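Local coordinates for Lactamase_B domain-containing protein (Bacillus lehensis G1, PDB 7EV5), which probably acts as a zinc-dependent hydrolase of the metallo-beta-lactamase fold, structurally akin to both B3 beta-lactamases and glyoxalase II, at residues Ala49-His54 against Leu116-Phe121. Sequence-based numbering, arbitrary orientation.
Sequences AILLTH and LTIGTF. With ZN (zinc ion), chain B.
A49 and L51 of strand 46-51 face L116 and I118 of strand 115-118 across the interior between two mixed beta-sheets, the layered core of the metallo-beta-lactamase fold. The axes of 49-51 and 116-118 approach to 9.9 Å, running roughly antiparallel (145°), a separation that side chains alone bridge. Short A49 leaves a hollow that the branched I118 fills: CG2 of I118 comes to 3.8 Å from CB of A49, and CD1 of I118 to 4.1 Å from the same methyl. CG2 of I118 stands anti to the backbone N, and the turn about CG1 (chi2 -66°) brings CD1 to A49 as well. One step along, L51 and L116 meet tip to tip, their CD2 methyls 4.0 Å apart, while CD2 of L51 also lies 4.3 Å from CD1 of I118. Y75 flanks L51, L116 and I118, and F123 touches L51 and I118. Beyond I118 a type II' turn carries the chain through G119 into strand 121-127. Past L51, strand 46-51 gives way to a loop where H54 binds zinc through NE2 at 2.1 Å, beside H56 and H131. Its ND1 donates to OG1 of T53 in the ring plane (163°), fixing the ring's rotation. Between the two segments the contact is thus purely aliphatic, with Y75 and F123 adding aromatic surface beside it, whereas the zinc ligand H54 follows three residues past the strand's end.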
ATOM      1  N   ALA A  49      11.437   5.196  -5.162  1.00 13.47           N
ATOM      2  CA  ALA A  49      11.272   4.005  -4.342  1.00 10.32           C
ATOM      3  C   ALA A  49       9.895   3.420  -4.608  1.00 11.35           C
ATOM      4  O   ALA A  49       8.987   4.116  -5.059  1.00 12.13           O
ATOM      5  CB  ALA A  49      11.409   4.335  -2.850  1.00 14.65           C
ATOM      6  N   ILE A  50       9.763   2.127  -4.315  1.00 10.24           N
ATOM      7  CA  ILE A  50       8.482   1.433  -4.214  1.00  9.35           C
ATOM      8  C   ILE A  50       8.244   1.154  -2.738  1.00  9.36           C
ATOM      9  O   ILE A  50       9.069   0.496  -2.087  1.00  9.55           O
ATOM     10  CB  ILE A  50       8.494   0.114  -4.996  1.00  9.48           C
ATOM     11  CG1 ILE A  50       8.688   0.387  -6.487  1.00 11.93           C
ATOM     12  CG2 ILE A  50       7.211  -0.680  -4.732  1.00 10.82           C
ATOM     13  CD1 ILE A  50       9.110  -0.835  -7.258  1.00 11.45           C
ATOM     14  N   LEU A  51       7.127   1.648  -2.209  1.00  7.71           N
ATOM     15  CA  LEU A  51       6.720   1.390  -0.834  1.00  9.54           C
ATOM     16  C   LEU A  51       5.516   0.461  -0.876  1.00  8.57           C
ATOM     17  O   LEU A  51       4.510   0.771  -1.520  1.00  9.43           O
ATOM     18  CB  LEU A  51       6.357   2.693  -0.121  1.00  9.63           C
ATOM     19  CG  LEU A  51       7.439   3.771   0.017  1.00 14.83           C
ATOM     20  CD1 LEU A  51       6.978   4.869   0.961  1.00 12.71           C
ATOM     21  CD2 LEU A  51       8.780   3.190   0.453  1.00 19.77           C
ATOM     22  N   LEU A  52       5.623  -0.681  -0.216  1.00  8.42           N
ATOM     23  CA  LEU A  52       4.538  -1.648  -0.210  1.00  7.84           C
ATOM     24  C   LEU A  52       3.791  -1.570   1.109  1.00  7.94           C
ATOM     25  O   LEU A  52       4.394  -1.685   2.186  1.00  9.48           O
ATOM     26  CB  LEU A  52       5.078  -3.062  -0.407  1.00  8.72           C
ATOM     27  CG  LEU A  52       5.740  -3.332  -1.757  1.00  8.04           C
ATOM     28  CD1 LEU A  52       6.255  -4.752  -1.778  1.00  9.53           C
ATOM     29  CD2 LEU A  52       4.776  -3.070  -2.927  1.00  9.72           C
ATOM     30  N   THR A  53       2.476  -1.392   1.032  1.00  7.87           N
ATOM     31  CA  THR A  53       1.680  -1.493   2.250  1.00  8.59           C
ATOM     32  C   THR A  53       1.684  -2.918   2.774  1.00  8.19           C
ATOM     33  O   THR A  53       1.660  -3.140   3.992  1.00  8.45           O
ATOM     34  CB  THR A  53       0.239  -1.016   2.017  1.00  8.96           C
ATOM     35  OG1 THR A  53      -0.434  -1.890   1.096  1.00  9.40           O
ATOM     36  CG2 THR A  53       0.214   0.411   1.505  1.00 10.25           C
ATOM     37  N   HIS A  54       1.696  -3.891   1.867  1.00  8.03           N
ATOM     38  CA  HIS A  54       1.740  -5.311   2.189  1.00  7.65           C
ATOM     39  C   HIS A  54       2.038  -6.069   0.904  1.00  6.53           C
ATOM     40  O   HIS A  54       2.084  -5.483  -0.185  1.00  9.14           O
ATOM     41  CB  HIS A  54       0.481  -5.813   2.928  1.00  8.30           C
ATOM     42  CG  HIS A  54      -0.802  -5.798   2.132  1.00  6.98           C
ATOM     43  ND1 HIS A  54      -1.322  -4.666   1.541  1.00  8.84           N
ATOM     44  CD2 HIS A  54      -1.713  -6.780   1.921  1.00  8.82           C
ATOM     45  CE1 HIS A  54      -2.486  -4.958   0.984  1.00  8.56           C
ATOM     46  NE2 HIS A  54      -2.738  -6.238   1.184  1.00  8.58           N
ATOM     47  N   LEU A 116      10.017   7.555   7.965  1.00 12.93           N
ATOM     48  CA  LEU A 116      10.752   7.113   6.787  1.00 12.86           C
ATOM     49  C   LEU A 116      10.864   8.301   5.845  1.00 14.95           C
ATOM     50  O   LEU A 116       9.851   8.931   5.517  1.00 14.03           O
ATOM     51  CB  LEU A 116      10.007   5.969   6.087  1.00 11.99           C
ATOM     52  CG  LEU A 116      10.566   5.500   4.750  1.00 14.47           C
ATOM     53  CD1 LEU A 116      11.995   5.008   4.917  1.00 15.10           C
ATOM     54  CD2 LEU A 116       9.673   4.401   4.183  1.00 13.22           C
ATOM     55  N   THR A 117      12.084   8.606   5.406  1.00 15.42           N
ATOM     56  CA  THR A 117      12.317   9.692   4.463  1.00 16.97           C
ATOM     57  C   THR A 117      12.835   9.130   3.145  1.00 14.85           C
ATOM     58  O   THR A 117      13.840   8.416   3.121  1.00 19.09           O
ATOM     59  CB  THR A 117      13.277  10.727   5.045  1.00 19.04           C
ATOM     60  OG1 THR A 117      12.659  11.338   6.184  1.00 19.39           O
ATOM     61  CG2 THR A 117      13.585  11.796   4.018  1.00 23.56           C
ATOM     62  N   ILE A 118      12.129   9.440   2.059  1.00 15.19           N
ATOM     63  CA  ILE A 118      12.498   9.040   0.707  1.00 19.08           C
ATOM     64  C   ILE A 118      12.776  10.331  -0.052  1.00 17.49           C
ATOM     65  O   ILE A 118      11.839  11.048  -0.423  1.00 16.97           O
ATOM     66  CB  ILE A 118      11.380   8.235   0.018  1.00 14.89           C
ATOM     67  CG1 ILE A 118      10.996   6.977   0.824  1.00 15.76           C
ATOM     68  CG2 ILE A 118      11.789   7.870  -1.421  1.00 17.75           C
ATOM     69  CD1 ILE A 118      12.083   5.925   0.910  1.00 17.04           C
ATOM     70  N   GLY A 119      14.047  10.631  -0.286  1.00 17.39           N
ATOM     71  CA  GLY A 119      14.370  11.919  -0.885  1.00 18.02           C
ATOM     72  C   GLY A 119      13.908  13.030   0.042  1.00 20.32           C
ATOM     73  O   GLY A 119      14.273  13.065   1.221  1.00 21.61           O
ATOM     74  N   THR A 120      13.079  13.943  -0.464  1.00 17.93           N
ATOM     75  CA  THR A 120      12.489  14.971   0.387  1.00 19.28           C
ATOM     76  C   THR A 120      11.069  14.641   0.841  1.00 17.94           C
ATOM     77  O   THR A 120      10.411  15.489   1.451  1.00 19.73           O
ATOM     78  CB  THR A 120      12.536  16.351  -0.278  1.00 19.81           C
ATOM     79  OG1 THR A 120      11.957  16.280  -1.583  1.00 24.80           O
ATOM     80  CG2 THR A 120      13.970  16.862  -0.371  1.00 24.97           C
ATOM     81  N   PHE A 121      10.579  13.432   0.570  1.00 15.90           N
ATOM     82  CA  PHE A 121       9.280  13.000   1.078  1.00 15.41           C
ATOM     83  C   PHE A 121       9.478  12.361   2.444  1.00 13.81           C
ATOM     84  O   PHE A 121      10.203  11.368   2.564  1.00 17.58           O
ATOM     85  CB  PHE A 121       8.650  11.955   0.158  1.00 16.15           C
ATOM     86  CG  PHE A 121       8.462  12.402  -1.265  1.00 16.00           C
ATOM     87  CD1 PHE A 121       7.288  13.026  -1.665  1.00 14.67           C
ATOM     88  CD2 PHE A 121       9.441  12.168  -2.206  1.00 15.62           C
ATOM     89  CE1 PHE A 121       7.106  13.411  -2.983  1.00 16.39           C
ATOM     90  CE2 PHE A 121       9.269  12.561  -3.532  1.00 17.80           C
ATOM     91  CZ  PHE A 121       8.093  13.183  -3.916  1.00 14.97           C
TER
HETATM   92 ZN    ZN B 301      -4.387  -7.419   0.792  1.00 11.09          ZN
HETATM   93  O   HOH W   1      -5.078  -7.498  -1.015  1.00 11.56           O